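Local atomic coordinates of 2-dehydro-3-deoxyphosphogluconate aldolase (Vibrio fischeri, PDB entry 3NZR), a protein that is an aldolase of the KDGP aldolase family, which belongs to the TIM-barrel clan of enzymes. Residues Ser159-Phe164 with Phe187-Thr192. Numbering follows the deposited sequence.
Sequences SSVKYF and FWLEPT
V161 pairs with L189 across two neighbouring parallel strands, 160-163 and 188-191, whose axes approach to 4.4 Å at 20° and whose backbones exchange four hydrogen bonds: V161 N to W188 O, E190 N to V161 O, Y163 N to E190 O and T192 N to Y163 O. A parallel pair of this kind sorts its residues by face. On one, V161 carries the contact with its two branches divided: CG1, anti to the backbone N (chi1 169°), lies 3.9 Å from L189 CD1, while CG2 meets the edge of the F187 ring in its plane, 3.8 Å from CD2. The S159 carbonyl oxygen sits over one face of that ring, 3.4 Å from F187 CE1. On the other face, S160 OG lies close to the carboxylate of E190, whose OE1 is bound by N116. Further along, T192 CG2 packs 3.6 Å from F164 CD1, and T192 OG1 lies beside the aliphatic chain of K162, which runs extended to N95. The pair belongs to a beta-alpha-beta unit of the barrel: helix 172-184 connects the strands and covers Y163 and P191, helix 146-155 packs on V161 and F187, and strand 114-119 flanks 160-163 on its other side.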
loop_
_atom_site.group_PDB
_atom_site.type_symbol
_atom_site.label_atom_id
_atom_site.label_comp_id
_atom_site.label_asym_id
_atom_site.label_seq_id
_atom_site.Cartn_x
_atom_site.Cartn_y
_atom_site.Cartn_z
ATOM N N SER A 159 -5.221 10.302 -2.432
ATOM C CA SER A 159 -5.630 11.595 -2.944
ATOM C C SER A 159 -4.604 12.703 -2.783
ATOM O O SER A 159 -4.587 13.633 -3.540
ATOM C CB SER A 159 -6.818 12.029 -2.146
ATOM O OG SER A 159 -7.738 10.981 -2.068
ATOM N N SER A 160 -3.777 12.585 -1.738
ATOM C CA SER A 160 -2.935 13.646 -1.243
ATOM C C SER A 160 -1.743 13.194 -0.404
ATOM O O SER A 160 -1.712 12.090 0.163
ATOM C CB SER A 160 -3.771 14.637 -0.435
ATOM O OG SER A 160 -4.215 14.058 0.746
ATOM N N VAL A 161 -0.706 14.033 -0.454
ATOM C CA VAL A 161 0.431 14.001 0.388
ATOM C C VAL A 161 0.170 14.738 1.696
ATOM O O VAL A 161 -0.114 15.976 1.664
ATOM C CB VAL A 161 1.602 14.721 -0.320
ATOM C CG1 VAL A 161 2.719 14.924 0.716
ATOM C CG2 VAL A 161 2.127 13.801 -1.489
ATOM N N LYS A 162 0.327 14.058 2.845
ATOM C CA LYS A 162 0.380 14.784 4.122
ATOM C C LYS A 162 1.862 14.878 4.525
ATOM O O LYS A 162 2.529 13.873 4.790
ATOM C CB LYS A 162 -0.359 14.055 5.203
ATOM C CG LYS A 162 -0.252 14.652 6.618
ATOM C CD LYS A 162 -1.044 13.769 7.537
ATOM C CE LYS A 162 -1.330 14.394 8.879
ATOM N NZ LYS A 162 -2.031 13.336 9.693
ATOM N N TYR A 163 2.359 16.092 4.508
ATOM C CA TYR A 163 3.742 16.358 4.716
ATOM C C TYR A 163 3.886 16.749 6.154
ATOM O O TYR A 163 3.370 17.785 6.595
ATOM C CB TYR A 163 4.159 17.523 3.820
ATOM C CG TYR A 163 5.619 17.652 3.712
ATOM C CD1 TYR A 163 6.390 16.563 3.276
ATOM C CD2 TYR A 163 6.264 18.827 4.042
ATOM C CE1 TYR A 163 7.771 16.639 3.190
ATOM C CE2 TYR A 163 7.648 18.919 3.925
ATOM C CZ TYR A 163 8.385 17.819 3.489
ATOM O OH TYR A 163 9.751 17.868 3.343
ATOM N N PHE A 164 4.531 15.876 6.907
ATOM C CA PHE A 164 4.625 16.063 8.358
ATOM C C PHE A 164 5.847 15.328 8.858
ATOM O O PHE A 164 6.130 14.200 8.355
ATOM C CB PHE A 164 3.389 15.468 9.003
ATOM C CG PHE A 164 3.400 15.441 10.486
ATOM C CD1 PHE A 164 2.858 16.500 11.233
ATOM C CD2 PHE A 164 3.877 14.322 11.154
ATOM C CE1 PHE A 164 2.871 16.452 12.621
ATOM C CE2 PHE A 164 3.875 14.263 12.546
ATOM C CZ PHE A 164 3.385 15.303 13.280
ATOM N N PHE A 187 -1.387 16.366 -7.869
ATOM C CA PHE A 187 -1.742 15.626 -6.666
ATOM C C PHE A 187 -1.955 16.678 -5.646
ATOM O O PHE A 187 -1.568 17.827 -5.879
ATOM C CB PHE A 187 -0.586 14.724 -6.287
ATOM C CG PHE A 187 -0.979 13.559 -5.457
ATOM C CD1 PHE A 187 -1.967 12.721 -5.885
ATOM C CD2 PHE A 187 -0.356 13.272 -4.307
ATOM C CE1 PHE A 187 -2.341 11.651 -5.168
ATOM C CE2 PHE A 187 -0.734 12.148 -3.590
ATOM C CZ PHE A 187 -1.713 11.375 -4.023
ATOM N N TRP A 188 -2.715 16.388 -4.621
ATOM C CA TRP A 188 -3.011 17.368 -3.583
ATOM C C TRP A 188 -2.027 17.293 -2.424
ATOM O O TRP A 188 -1.240 16.333 -2.289
ATOM C CB TRP A 188 -4.445 17.202 -3.078
ATOM C CG TRP A 188 -5.451 17.170 -4.220
ATOM C CD1 TRP A 188 -5.268 17.607 -5.513
ATOM C CD2 TRP A 188 -6.794 16.709 -4.143
ATOM N NE1 TRP A 188 -6.411 17.418 -6.245
ATOM C CE2 TRP A 188 -7.368 16.881 -5.430
ATOM C CE3 TRP A 188 -7.576 16.186 -3.118
ATOM C CZ2 TRP A 188 -8.679 16.519 -5.712
ATOM C CZ3 TRP A 188 -8.880 15.852 -3.404
ATOM C CH2 TRP A 188 -9.418 16.004 -4.682
ATOM N N LEU A 189 -2.085 18.282 -1.550
ATOM C CA LEU A 189 -1.059 18.495 -0.515
ATOM C C LEU A 189 -1.657 18.998 0.752
ATOM O O LEU A 189 -2.552 19.859 0.756
ATOM C CB LEU A 189 -0.082 19.591 -1.042
ATOM C CG LEU A 189 1.146 19.902 -0.200
ATOM C CD1 LEU A 189 2.061 18.701 0.042
ATOM C CD2 LEU A 189 1.894 21.089 -0.878
ATOM N N GLU A 190 -1.232 18.446 1.865
ATOM C CA GLU A 190 -1.783 18.764 3.166
ATOM C C GLU A 190 -0.613 19.155 4.064
ATOM O O GLU A 190 0.058 18.335 4.709
ATOM C CB GLU A 190 -2.567 17.578 3.719
ATOM C CG GLU A 190 -3.500 16.991 2.739
ATOM C CD GLU A 190 -4.596 16.173 3.368
ATOM O OE1 GLU A 190 -4.672 16.053 4.658
ATOM O OE2 GLU A 190 -5.317 15.522 2.561
ATOM N N PRO A 191 -0.318 20.459 4.140
ATOM C CA PRO A 191 0.770 20.808 5.042
ATOM C C PRO A 191 0.435 20.667 6.503
ATOM O O PRO A 191 -0.604 21.137 6.919
ATOM C CB PRO A 191 1.048 22.271 4.693
ATOM C CG PRO A 191 0.288 22.577 3.513
ATOM C CD PRO A 191 -0.825 21.606 3.405
ATOM N N THR A 192 1.312 20.050 7.300
ATOM C CA THR A 192 0.997 19.763 8.631
ATOM C C THR A 192 2.227 19.867 9.596
ATOM O O THR A 192 3.325 19.325 9.305
ATOM C CB THR A 192 0.400 18.372 8.787
ATOM O OG1 THR A 192 -0.665 18.123 7.824
ATOM C CG2 THR A 192 -0.116 18.173 10.192
#